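Local coordinates for protein 2-(hydroxymethyl)glutarate dehydrogenase (Eubacterium barkeri, PDB 3CKY) that catalyses the NADH-dependent reduction of 2-formylglutarate to (S)-2-hydroxymethylglutarate, a step in nicotinate fermentation, as a homotetramer, at residues Asn54-Ala59 and Gly82-Cys88; Val100-Leu106 and Thr167-Ala172; Gly182-Ala186 and Ala265-Phe269; Pro202-Gln206 and Met223-Met228; Gly235-Gln241 and Leu277-Met282. All blocks are in the same frame, centred on the assembly; numbering follows the deposited sequence.

The five contacts run from the Rossmann domain to the all-helical domain. Interaction 1 lies within the nucleotide-binding domain and pairs helix 54-60 with the short helix 84-87. Interaction 2, about 22 Å away between centres, joins the start of helix 102-114 to the start of the long helix 169-197, where the two domains meet. The same long helix carries one side of interaction 3. Interactions 3, 4 and 5 belong to the helical domain and touch one another. Along the chain the segments of interactions 3 and 5 alternate, their centres about 12 Å apart, and F269 and M282 bring them together. Residues at interactions 2, 3 and 4 also pack on a neighbouring subunit.

Interaction 1 (Asn54-Ala59 and Gly82-Cys88); sequences NQKVAA and GGVLSAC
A58 and A87 meet methyl to methyl between two helices of the Rossmann domain, helix 54-60 and the short helix 84-87. Their CB atoms are 3.8 Å apart, and both CA-CB bonds point across the gap. With no longer side chain between them, the backbones come close. V84 lies beside this pair. Its two branches divide the work: CG1 rests on A58 CB, while CG2 reaches N54 CB at 3.8 Å. The branch at CG1 stands anti to the backbone N (chi1 163°), which turns CG2 toward N54. The SG of C88 approaches A58 CB from another side, at 4.0 Å. V84 and N54 also touch I10 of strand 6-10 and V77 of helix 71-79, so this end of the contact is tied to the central sheet. I10 belongs to the NAD(+)-binding stretch inferred by similarity. At the more open side Q55 reaches along the gap with an extended chain. Its CB packs on A87 CB at 3.9 Å, and its amide end comes to the backbone of G82, with NE2 2.6 Å from G82 O. G82 has a positive phi, a backbone shape that glycine adopts easily. S86 OG turns back to bond G83 O within its own segment, at 2.9 Å. Near the C-terminal end of the pair, A59 CA makes a CA-H...O contact with A87 O at 3.3 Å.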
# COMPACT_ATOMS: atom_id res chain seq x y z
N ASN A 54 -32.99 -18.11 -21.74
CA ASN A 54 -31.93 -17.34 -22.42
C ASN A 54 -31.67 -17.78 -23.86
O ASN A 54 -31.51 -16.95 -24.75
CB ASN A 54 -30.61 -17.43 -21.65
CG ASN A 54 -30.66 -16.73 -20.30
OD1 ASN A 54 -31.49 -15.86 -20.06
ND2 ASN A 54 -29.74 -17.10 -19.41
N GLN A 55 -31.61 -19.09 -24.07
CA GLN A 55 -31.39 -19.64 -25.41
C GLN A 55 -32.48 -19.19 -26.39
O GLN A 55 -32.17 -18.81 -27.53
CB GLN A 55 -31.35 -21.16 -25.36
CG GLN A 55 -30.17 -21.70 -24.57
CD GLN A 55 -29.96 -23.17 -24.81
OE1 GLN A 55 -30.92 -23.95 -24.83
NE2 GLN A 55 -28.71 -23.57 -25.00
N LYS A 56 -33.73 -19.24 -25.95
CA LYS A 56 -34.87 -18.79 -26.75
C LYS A 56 -34.69 -17.35 -27.22
O LYS A 56 -34.88 -17.05 -28.40
CB LYS A 56 -36.18 -18.92 -25.96
CG LYS A 56 -36.68 -20.35 -25.79
CD LYS A 56 -37.68 -20.74 -26.86
CE LYS A 56 -39.11 -20.32 -26.51
NZ LYS A 56 -39.31 -18.84 -26.45
N VAL A 57 -34.32 -16.47 -26.29
CA VAL A 57 -34.05 -15.08 -26.63
C VAL A 57 -32.90 -15.01 -27.64
O VAL A 57 -32.99 -14.31 -28.65
CB VAL A 57 -33.67 -14.23 -25.39
CG1 VAL A 57 -33.36 -12.79 -25.79
CG2 VAL A 57 -34.80 -14.27 -24.36
N ALA A 58 -31.83 -15.76 -27.37
CA ALA A 58 -30.64 -15.78 -28.23
C ALA A 58 -30.96 -16.15 -29.68
O ALA A 58 -30.52 -15.46 -30.61
CB ALA A 58 -29.61 -16.75 -27.66
N ALA A 59 -31.72 -17.22 -29.87
CA ALA A 59 -32.06 -17.70 -31.21
C ALA A 59 -32.89 -16.70 -32.03
O ALA A 59 -32.74 -16.62 -33.25
CB ALA A 59 -32.79 -19.03 -31.12
N GLY A 82 -25.14 -25.37 -22.54
CA GLY A 82 -26.33 -24.79 -23.18
C GLY A 82 -26.34 -23.27 -23.15
O GLY A 82 -27.38 -22.66 -22.91
N GLY A 83 -25.18 -22.66 -23.39
CA GLY A 83 -25.01 -21.22 -23.23
C GLY A 83 -25.69 -20.38 -24.29
O GLY A 83 -26.22 -20.90 -25.28
N VAL A 84 -25.67 -19.07 -24.07
CA VAL A 84 -26.24 -18.10 -25.01
C VAL A 84 -25.51 -18.15 -26.36
O VAL A 84 -26.15 -18.14 -27.42
CB VAL A 84 -26.22 -16.67 -24.42
CG1 VAL A 84 -26.41 -15.60 -25.50
CG2 VAL A 84 -27.28 -16.54 -23.34
N LEU A 85 -24.18 -18.23 -26.32
CA LEU A 85 -23.35 -18.27 -27.53
C LEU A 85 -23.74 -19.40 -28.48
O LEU A 85 -23.84 -19.19 -29.69
CB LEU A 85 -21.86 -18.36 -27.17
CG LEU A 85 -21.02 -17.07 -27.11
CD1 LEU A 85 -21.86 -15.81 -27.08
CD2 LEU A 85 -20.05 -17.10 -25.93
N SER A 86 -23.95 -20.60 -27.94
CA SER A 86 -24.31 -21.76 -28.75
C SER A 86 -25.67 -21.60 -29.45
O SER A 86 -25.91 -22.22 -30.48
CB SER A 86 -24.30 -23.04 -27.92
OG SER A 86 -25.36 -23.06 -26.98
N ALA A 87 -26.55 -20.77 -28.87
CA ALA A 87 -27.91 -20.58 -29.40
C ALA A 87 -28.05 -19.36 -30.33
O ALA A 87 -29.11 -19.16 -30.91
CB ALA A 87 -28.90 -20.47 -28.26
N CYS A 88 -26.99 -18.56 -30.45
CA CYS A 88 -27.00 -17.40 -31.35
C CYS A 88 -26.73 -17.82 -32.78
O CYS A 88 -25.89 -18.69 -33.03
CB CYS A 88 -25.93 -16.39 -30.96
SG CYS A 88 -26.23 -15.53 -29.43

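Interaction 2 (Val100-Leu106 and Thr167-Ala172); sequences VSPSSTL and TGAGDA
This is a buried contact between two helix starts, tied by a hydrogen bond from T105 to D171 at the junction of the two domains. T105 OG1 donates to D171 OD2 at 2.6 Å and meets that oxygen nearly along its C-O axis. The two side chains come from opposite directions. The chi1 of T105 (-65°) sets OG1 beside its backbone N and sends CG2 the other way, onto T167 CG2 at 3.7 Å. V100 CG2 lies alongside the carboxylate, 3.8 Å from D171 OD2. A water donates to both V100 O and D171 O and so links the two backbones. Helix 102-114 belongs to the Rossmann domain and helix 169-197 opens the helical domain, so the bond joins the two domains where the second begins. V100 follows S99, an NAD(+)-binding residue by similarity, and D171 lies one helical turn before K174, the active-site lysine by similarity. An alanine at D171 would remove the carboxylate and is likely to leave the T105 hydroxyl without its acceptor in a buried place. P102 packs against the turn at G168, with CB 3.4 Å from G168 O, and its CG reaches A172 CB at 4.0 Å. G168 is the N-cap residue of helix 169-197. A side chain there would run into P102 and L106. D121 of strand 118-125 accepts bonds from the backbone N of both G168 and D171. C198 of a second subunit packs on P102 and A172. L106, on the exposed side, runs antiparallel to T167, its CD1 3.3 Å from T167 CG2, closer than usual for two carbons.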
# COMPACT_ATOMS: atom_id res chain seq x y z
N VAL A 100 -17.23 -5.54 -15.71
CA VAL A 100 -16.18 -6.54 -15.76
C VAL A 100 -14.87 -5.97 -16.32
O VAL A 100 -14.84 -4.88 -16.87
CB VAL A 100 -16.60 -7.77 -16.61
CG1 VAL A 100 -17.80 -8.49 -15.99
CG2 VAL A 100 -16.88 -7.36 -18.06
N SER A 101 -13.78 -6.70 -16.14
CA SER A 101 -12.48 -6.29 -16.68
C SER A 101 -12.47 -6.42 -18.20
O SER A 101 -13.18 -7.27 -18.75
CB SER A 101 -11.36 -7.14 -16.09
OG SER A 101 -11.50 -8.48 -16.50
N PRO A 102 -11.68 -5.57 -18.89
CA PRO A 102 -11.49 -5.72 -20.33
C PRO A 102 -11.12 -7.14 -20.75
O PRO A 102 -11.66 -7.65 -21.74
CB PRO A 102 -10.35 -4.75 -20.63
CG PRO A 102 -10.41 -3.72 -19.56
CD PRO A 102 -10.94 -4.42 -18.35
N SER A 103 -10.22 -7.77 -20.00
CA SER A 103 -9.75 -9.13 -20.32
C SER A 103 -10.90 -10.13 -20.32
O SER A 103 -10.97 -10.99 -21.19
CB SER A 103 -8.68 -9.57 -19.32
OG SER A 103 -9.26 -9.74 -18.04
N SER A 104 -11.79 -10.02 -19.33
CA SER A 104 -13.03 -10.80 -19.28
C SER A 104 -13.77 -10.75 -20.60
O SER A 104 -14.18 -11.78 -21.15
CB SER A 104 -13.94 -10.29 -18.15
OG SER A 104 -15.32 -10.55 -18.41
N THR A 105 -13.95 -9.53 -21.11
CA THR A 105 -14.66 -9.31 -22.36
C THR A 105 -13.87 -9.80 -23.58
O THR A 105 -14.46 -10.34 -24.52
CB THR A 105 -15.04 -7.82 -22.52
OG1 THR A 105 -15.98 -7.46 -21.50
CG2 THR A 105 -15.67 -7.54 -23.88
N LEU A 106 -12.55 -9.60 -23.58
CA LEU A 106 -11.71 -10.08 -24.68
C LEU A 106 -11.77 -11.60 -24.83
O LEU A 106 -11.87 -12.11 -25.94
CB LEU A 106 -10.24 -9.65 -24.50
CG LEU A 106 -9.75 -8.30 -25.05
CD1 LEU A 106 -10.60 -7.82 -26.21
CD2 LEU A 106 -9.66 -7.25 -23.97
N THR A 167 -12.55 -3.74 -28.58
CA THR A 167 -13.06 -4.59 -27.53
C THR A 167 -12.34 -4.40 -26.19
O THR A 167 -11.11 -4.39 -26.13
CB THR A 167 -12.98 -6.07 -27.96
OG1 THR A 167 -13.62 -6.19 -29.23
CG2 THR A 167 -13.67 -6.99 -26.95
N GLY A 168 -13.12 -4.23 -25.13
CA GLY A 168 -12.58 -4.01 -23.80
C GLY A 168 -12.40 -2.55 -23.39
O GLY A 168 -12.21 -2.30 -22.19
N ALA A 169 -12.51 -1.58 -24.34
CA ALA A 169 -12.28 -0.14 -24.05
C ALA A 169 -13.42 0.55 -23.29
O ALA A 169 -13.15 1.44 -22.47
CB ALA A 169 -11.97 0.63 -25.34
N GLY A 170 -14.66 0.15 -23.56
CA GLY A 170 -15.83 0.61 -22.79
C GLY A 170 -15.69 0.21 -21.33
O GLY A 170 -15.84 1.04 -20.43
N ASP A 171 -15.41 -1.07 -21.10
CA ASP A 171 -15.12 -1.59 -19.76
C ASP A 171 -13.98 -0.81 -19.11
O ASP A 171 -14.06 -0.43 -17.93
CB ASP A 171 -14.72 -3.06 -19.81
CG ASP A 171 -15.85 -3.96 -20.20
OD1 ASP A 171 -17.02 -3.63 -19.92
OD2 ASP A 171 -15.57 -5.01 -20.80
N ALA A 172 -12.93 -0.57 -19.90
CA ALA A 172 -11.74 0.12 -19.45
C ALA A 172 -12.00 1.53 -18.93
O ALA A 172 -11.47 1.90 -17.86
CB ALA A 172 -10.70 0.16 -20.59
O HOH W 1 -16.26 -2.16 -16.66

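Interaction 3 (Gly182-Ala186 and Ala265-Phe269); sequences GCNMA and ATQIF
The ring of F269 comes edge-on to the backbone of G182, with CE2 3.3 Å from G182 O, and that oxygen lies in the plane of the ring. The same edge meets M185, whose CG is 4.0 Å from F269 CZ. Here the two side chains cross at about a right angle. The chi1 of M185 (179°) swings CG away from its own N and up to the ring edge, but the bends at chi2 and chi3 carry its end away. Next to the ring, A186 and A265 face each other with CB atoms 3.9 Å apart. A186 CB approaches the ring obliquely and also reaches I268 CD1 at 4.4 Å. C183 points its CA-CB bond away, yet its SG still touches A265 CB at 4.2 Å. No hydrogen bond crosses the contact. It is held by apolar packing, with alanines at its centre and one large ring filling the side next to G182. The axes of the two short helical pieces pass 9.6 Å apart at 63°. Further out, F269 packs on L245 of helix 238-255 and on V285. M185 leans on I227 of helix 217-228 and on M282. M261 of a second subunit packs on A186, and P260 of that subunit on I268. The contact thus lies in the middle of the helical domain, where the long helix 169-197 crosses helix 260-274 with helices 217-228 and 238-255 beside them.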
# COMPACT_ATOMS: atom_id res chain seq x y z
N GLY A 182 -13.24 6.56 -6.44
CA GLY A 182 -12.88 5.87 -5.21
C GLY A 182 -11.64 6.42 -4.54
O GLY A 182 -11.65 6.65 -3.33
N CYS A 183 -10.59 6.63 -5.31
CA CYS A 183 -9.36 7.22 -4.78
C CYS A 183 -9.60 8.63 -4.22
O CYS A 183 -9.12 8.96 -3.13
CB CYS A 183 -8.28 7.29 -5.86
SG CYS A 183 -7.54 5.70 -6.34
N ASN A 184 -10.34 9.44 -4.96
CA ASN A 184 -10.57 10.83 -4.59
C ASN A 184 -11.34 10.89 -3.29
O ASN A 184 -11.07 11.73 -2.44
CB ASN A 184 -11.30 11.58 -5.71
CG ASN A 184 -10.47 11.74 -6.96
OD1 ASN A 184 -9.26 11.50 -6.96
ND2 ASN A 184 -11.11 12.16 -8.04
N MET A 185 -12.29 9.97 -3.12
CA MET A 185 -13.07 9.89 -1.90
C MET A 185 -12.23 9.43 -0.72
O MET A 185 -12.28 10.03 0.36
CB MET A 185 -14.26 8.96 -2.09
CG MET A 185 -15.15 8.79 -0.82
SD MET A 185 -16.05 10.27 -0.30
CE MET A 185 -15.27 10.67 1.26
N ALA A 186 -11.46 8.37 -0.91
CA ALA A 186 -10.55 7.90 0.13
C ALA A 186 -9.61 9.03 0.61
O ALA A 186 -9.37 9.19 1.80
CB ALA A 186 -9.75 6.67 -0.37
N ALA A 265 -6.66 2.70 -1.52
CA ALA A 265 -8.09 3.06 -1.44
C ALA A 265 -8.94 1.82 -1.20
O ALA A 265 -9.86 1.83 -0.40
CB ALA A 265 -8.56 3.79 -2.72
N THR A 266 -8.62 0.73 -1.89
CA THR A 266 -9.37 -0.52 -1.76
C THR A 266 -9.38 -1.02 -0.33
O THR A 266 -10.43 -1.42 0.20
CB THR A 266 -8.82 -1.59 -2.74
OG1 THR A 266 -8.80 -1.05 -4.08
CG2 THR A 266 -9.63 -2.89 -2.69
N GLN A 267 -8.23 -0.97 0.32
CA GLN A 267 -8.09 -1.47 1.69
C GLN A 267 -8.76 -0.56 2.72
O GLN A 267 -9.29 -1.03 3.73
CB GLN A 267 -6.61 -1.71 2.03
CG GLN A 267 -5.94 -2.80 1.22
CD GLN A 267 -6.74 -4.11 1.12
OE1 GLN A 267 -6.77 -4.74 0.06
NE2 GLN A 267 -7.38 -4.51 2.21
N ILE A 268 -8.76 0.74 2.46
CA ILE A 268 -9.48 1.69 3.30
C ILE A 268 -10.99 1.45 3.22
O ILE A 268 -11.67 1.39 4.24
CB ILE A 268 -9.11 3.15 2.92
CG1 ILE A 268 -7.61 3.41 3.17
CG2 ILE A 268 -9.96 4.17 3.75
CD1 ILE A 268 -7.11 4.70 2.56
N PHE A 269 -11.52 1.27 2.01
CA PHE A 269 -12.92 0.90 1.85
C PHE A 269 -13.25 -0.48 2.43
O PHE A 269 -14.37 -0.70 2.87
CB PHE A 269 -13.36 0.96 0.39
CG PHE A 269 -13.63 2.34 -0.11
CD1 PHE A 269 -14.74 3.04 0.33
CD2 PHE A 269 -12.78 2.93 -1.03
CE1 PHE A 269 -15.02 4.32 -0.15
CE2 PHE A 269 -13.03 4.20 -1.51
CZ PHE A 269 -14.17 4.91 -1.06

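Interaction 4 (Pro202-Gln206 and Met223-Met228); sequences PETMQ and MEKFIM
Q206 and M223 cross at a slant, with Q206 CG 3.7 Å from M223 CG. M223 bends at chi2, and its methyl group CE comes up to the first turn of helix 202-210, 3.2 Å from P202 O. The same CE packs on P202 CB. M228 joins from the other end of its segment. Its CE reaches P202 CB at 3.9 Å and E203 CG at 3.6 Å, so two methionines press on one proline. The helical pieces run nearly antiparallel, at 151°, and form a helical hairpin of the helical domain. Helix 217-228 has a wider pi-type turn here, with M228 N bonded to M223 O. At the outer side Q206 NE2 donates an N-H to E224 OE1 at 3.0 Å and 162°, and OE1 uses its anti lone pair. The acceptor lies in the amide plane, and the carboxylate is turned 81° from it. A water accepts from Q206 NE2 and from E224 N. A leucine in place of Q206 would probably leave E224 without this amide partner and the water with one donor fewer. The chemistry implies a largely apolar seam, closed on its outer side by one direct hydrogen bond and one water bridge.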
# COMPACT_ATOMS: atom_id res chain seq x y z
N PRO A 202 -15.99 21.80 8.87
CA PRO A 202 -16.29 21.24 7.55
C PRO A 202 -16.78 22.28 6.55
O PRO A 202 -16.43 22.21 5.37
CB PRO A 202 -17.39 20.21 7.86
CG PRO A 202 -17.15 19.82 9.25
CD PRO A 202 -16.64 21.04 9.95
N GLU A 203 -17.58 23.24 7.02
CA GLU A 203 -18.09 24.31 6.16
C GLU A 203 -16.96 25.15 5.59
O GLU A 203 -16.99 25.52 4.42
CB GLU A 203 -19.00 25.26 6.93
CG GLU A 203 -19.96 24.61 7.86
CD GLU A 203 -19.36 24.43 9.24
OE1 GLU A 203 -19.25 25.46 9.97
OE2 GLU A 203 -19.00 23.26 9.55
N THR A 204 -15.99 25.47 6.43
CA THR A 204 -14.83 26.23 5.99
C THR A 204 -14.08 25.50 4.90
O THR A 204 -13.70 26.09 3.90
CB THR A 204 -13.88 26.53 7.16
OG1 THR A 204 -14.60 27.21 8.19
CG2 THR A 204 -12.69 27.39 6.68
N MET A 205 -13.89 24.20 5.10
CA MET A 205 -13.21 23.36 4.12
C MET A 205 -14.00 23.22 2.83
O MET A 205 -13.45 23.32 1.75
CB MET A 205 -12.89 21.99 4.70
CG MET A 205 -11.72 22.02 5.68
SD MET A 205 -11.22 20.38 6.28
CE MET A 205 -12.57 19.95 7.38
N GLN A 206 -15.31 23.01 2.93
CA GLN A 206 -16.13 22.94 1.73
C GLN A 206 -16.06 24.22 0.92
O GLN A 206 -15.89 24.19 -0.31
CB GLN A 206 -17.59 22.68 2.06
CG GLN A 206 -18.31 22.16 0.80
CD GLN A 206 -19.76 22.43 0.81
OE1 GLN A 206 -20.26 23.24 1.60
NE2 GLN A 206 -20.48 21.76 -0.09
N MET A 223 -19.86 15.79 0.05
CA MET A 223 -19.58 16.59 1.24
C MET A 223 -20.84 17.11 1.95
O MET A 223 -21.09 16.82 3.11
CB MET A 223 -18.67 17.77 0.84
CG MET A 223 -18.29 18.70 1.97
SD MET A 223 -17.20 17.86 3.10
CE MET A 223 -16.70 19.25 4.17
N GLU A 224 -21.64 17.86 1.24
CA GLU A 224 -22.81 18.45 1.83
C GLU A 224 -23.94 17.44 2.04
O GLU A 224 -24.52 17.36 3.12
CB GLU A 224 -23.26 19.60 0.94
CG GLU A 224 -24.23 20.54 1.60
CD GLU A 224 -24.41 21.83 0.82
OE1 GLU A 224 -23.37 22.38 0.34
OE2 GLU A 224 -25.59 22.28 0.71
N LYS A 225 -24.22 16.63 1.02
CA LYS A 225 -25.37 15.73 1.06
C LYS A 225 -25.24 14.58 2.06
O LYS A 225 -26.24 14.21 2.69
CB LYS A 225 -25.66 15.17 -0.33
CG LYS A 225 -26.96 14.37 -0.40
CD LYS A 225 -27.24 13.83 -1.79
CE LYS A 225 -28.44 12.87 -1.77
NZ LYS A 225 -28.64 12.16 -3.08
N PHE A 226 -24.04 14.02 2.20
CA PHE A 226 -23.82 12.83 3.01
C PHE A 226 -22.96 13.08 4.24
O PHE A 226 -23.36 12.74 5.35
CB PHE A 226 -23.18 11.70 2.18
CG PHE A 226 -24.03 11.26 1.02
CD1 PHE A 226 -25.01 10.27 1.18
CD2 PHE A 226 -23.86 11.82 -0.24
CE1 PHE A 226 -25.80 9.86 0.11
CE2 PHE A 226 -24.66 11.40 -1.33
CZ PHE A 226 -25.62 10.43 -1.14
N ILE A 227 -21.77 13.63 4.04
CA ILE A 227 -20.79 13.77 5.10
C ILE A 227 -21.29 14.79 6.11
O ILE A 227 -21.44 14.48 7.27
CB ILE A 227 -19.38 14.19 4.55
CG1 ILE A 227 -18.79 13.06 3.70
CG2 ILE A 227 -18.42 14.53 5.68
CD1 ILE A 227 -17.55 13.47 2.87
N MET A 228 -21.58 16.01 5.66
CA MET A 228 -21.99 17.06 6.61
C MET A 228 -23.38 16.82 7.22
O MET A 228 -23.65 17.25 8.34
CB MET A 228 -21.91 18.43 5.97
CG MET A 228 -20.52 18.81 5.64
SD MET A 228 -20.38 20.47 4.99
CE MET A 228 -20.79 21.41 6.48
O HOH W 2 -20.56 19.23 -1.51

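Interaction 5 (Gly235-Gln241 and Leu277-Met282); sequences GFAMDLQ and LGREDM
M238 packs on the loop 277-282 with its methyl group, CE lying 3.6 Å from L277 CB. With chi1 at -169° the chain runs out across the loop. M282 closes the other side. Its CB is 3.8 Å from M238 CA and also touches Q241 CB, while CG meets the F236 ring obliquely. This is the tight, buried part, and F269 of helix 260-274 backs M238, Q241 and M282. The backbones bond as well. M282 N donates to F236 O, and M238 N to E280 O at 2.9 Å, nearly head-on to the carbonyl. The two make a single beta bridge of A237 with D281. It ties the loop after helix 260-274 to the start of helix 238-255 in the helical domain, with A237 at the N-cap. That helix carries K243, an NAD(+)-binding residue by similarity. A type I turn, L277 to E280, folds the loop so that G278 O accepts from D239 N. G278 sits so close to D239 that a side chain there would clash with it. D281 OD1 takes the F236 N-H at 2.7 Å and 170° through its anti lone pair, and it also forms a salt bridge with K222; OD2 bonds S283. The outer side is looser. R279 is exposed and bends back at chi2 and chi3 over A237, whose CB lies against one guanidinium face, 3.3 Å from NH1. D239 OD2 meets the guanidinium at its edge, and R279 NE gives it a weak bond of 3.3 Å within a salt bridge. The stronger partner of D239 is R273, which holds OD1.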
# COMPACT_ATOMS: atom_id res chain seq x y z
N GLY A 235 -27.33 6.94 -2.10
CA GLY A 235 -26.12 7.28 -2.84
C GLY A 235 -25.56 6.08 -3.57
O GLY A 235 -26.29 5.30 -4.18
N PHE A 236 -24.24 5.94 -3.52
CA PHE A 236 -23.55 4.88 -4.22
C PHE A 236 -22.91 3.97 -3.17
O PHE A 236 -21.97 4.37 -2.48
CB PHE A 236 -22.52 5.49 -5.16
CG PHE A 236 -21.81 4.49 -6.00
CD1 PHE A 236 -22.52 3.62 -6.82
CD2 PHE A 236 -20.43 4.39 -5.97
CE1 PHE A 236 -21.87 2.68 -7.60
CE2 PHE A 236 -19.77 3.45 -6.74
CZ PHE A 236 -20.49 2.60 -7.56
N ALA A 237 -23.45 2.75 -3.06
CA ALA A 237 -23.07 1.82 -2.00
C ALA A 237 -21.58 1.59 -1.92
O ALA A 237 -20.91 1.42 -2.94
CB ALA A 237 -23.81 0.47 -2.16
N MET A 238 -21.06 1.59 -0.69
CA MET A 238 -19.64 1.35 -0.44
C MET A 238 -19.19 0.00 -1.05
O MET A 238 -18.09 -0.09 -1.58
CB MET A 238 -19.36 1.39 1.06
CG MET A 238 -17.88 1.41 1.40
SD MET A 238 -17.55 1.39 3.16
CE MET A 238 -18.28 2.95 3.72
N ASP A 239 -20.05 -1.02 -0.96
CA ASP A 239 -19.76 -2.32 -1.56
C ASP A 239 -19.50 -2.20 -3.05
O ASP A 239 -18.62 -2.87 -3.58
CB ASP A 239 -20.91 -3.31 -1.33
CG ASP A 239 -21.01 -3.80 0.11
OD1 ASP A 239 -19.98 -3.92 0.81
OD2 ASP A 239 -22.13 -4.09 0.56
N LEU A 240 -20.25 -1.33 -3.72
CA LEU A 240 -20.14 -1.20 -5.16
C LEU A 240 -18.87 -0.45 -5.57
O LEU A 240 -18.18 -0.84 -6.50
CB LEU A 240 -21.39 -0.54 -5.74
CG LEU A 240 -22.66 -1.37 -5.58
CD1 LEU A 240 -23.89 -0.58 -6.07
CD2 LEU A 240 -22.53 -2.73 -6.31
N GLN A 241 -18.57 0.62 -4.86
CA GLN A 241 -17.32 1.35 -5.07
C GLN A 241 -16.09 0.46 -4.83
O GLN A 241 -15.11 0.54 -5.55
CB GLN A 241 -17.26 2.57 -4.15
CG GLN A 241 -15.97 3.37 -4.27
CD GLN A 241 -15.74 3.91 -5.69
OE1 GLN A 241 -14.98 3.33 -6.47
NE2 GLN A 241 -16.40 5.00 -6.02
N LEU A 277 -20.41 -1.05 7.06
CA LEU A 277 -20.86 0.14 6.33
C LEU A 277 -21.09 -0.11 4.84
O LEU A 277 -21.37 0.82 4.10
CB LEU A 277 -19.84 1.26 6.52
CG LEU A 277 -19.83 2.13 7.79
CD1 LEU A 277 -20.60 1.58 8.96
CD2 LEU A 277 -18.38 2.48 8.17
N GLY A 278 -21.01 -1.36 4.41
CA GLY A 278 -21.08 -1.71 2.99
C GLY A 278 -22.28 -1.21 2.20
O GLY A 278 -22.17 -0.92 1.00
N ARG A 279 -23.43 -1.12 2.87
CA ARG A 279 -24.68 -0.70 2.23
C ARG A 279 -24.93 0.81 2.28
O ARG A 279 -25.83 1.33 1.63
CB ARG A 279 -25.86 -1.42 2.89
CG ARG A 279 -25.87 -2.92 2.64
CD ARG A 279 -26.36 -3.22 1.24
NE ARG A 279 -25.30 -3.10 0.23
CZ ARG A 279 -25.50 -2.79 -1.06
NH1 ARG A 279 -24.46 -2.74 -1.89
NH2 ARG A 279 -26.72 -2.52 -1.53
N GLU A 280 -24.13 1.53 3.06
CA GLU A 280 -24.20 2.98 3.11
C GLU A 280 -23.46 3.57 1.92
O GLU A 280 -22.62 2.89 1.32
CB GLU A 280 -23.58 3.48 4.41
CG GLU A 280 -24.32 2.98 5.64
CD GLU A 280 -23.83 3.57 6.95
OE1 GLU A 280 -24.34 3.12 7.99
OE2 GLU A 280 -22.97 4.47 6.97
N ASP A 281 -23.76 4.83 1.59
CA ASP A 281 -23.02 5.53 0.56
C ASP A 281 -21.54 5.41 0.89
O ASP A 281 -21.14 5.38 2.07
CB ASP A 281 -23.43 6.99 0.46
CG ASP A 281 -22.62 7.75 -0.57
OD1 ASP A 281 -22.92 7.60 -1.77
OD2 ASP A 281 -21.68 8.48 -0.18
N MET A 282 -20.73 5.34 -0.16
CA MET A 282 -19.31 5.13 -0.01
C MET A 282 -18.58 6.24 0.76
O MET A 282 -17.53 5.98 1.27
CB MET A 282 -18.66 4.88 -1.38
CG MET A 282 -18.98 5.89 -2.51
SD MET A 282 -17.76 7.17 -2.77
CE MET A 282 -18.39 8.40 -1.68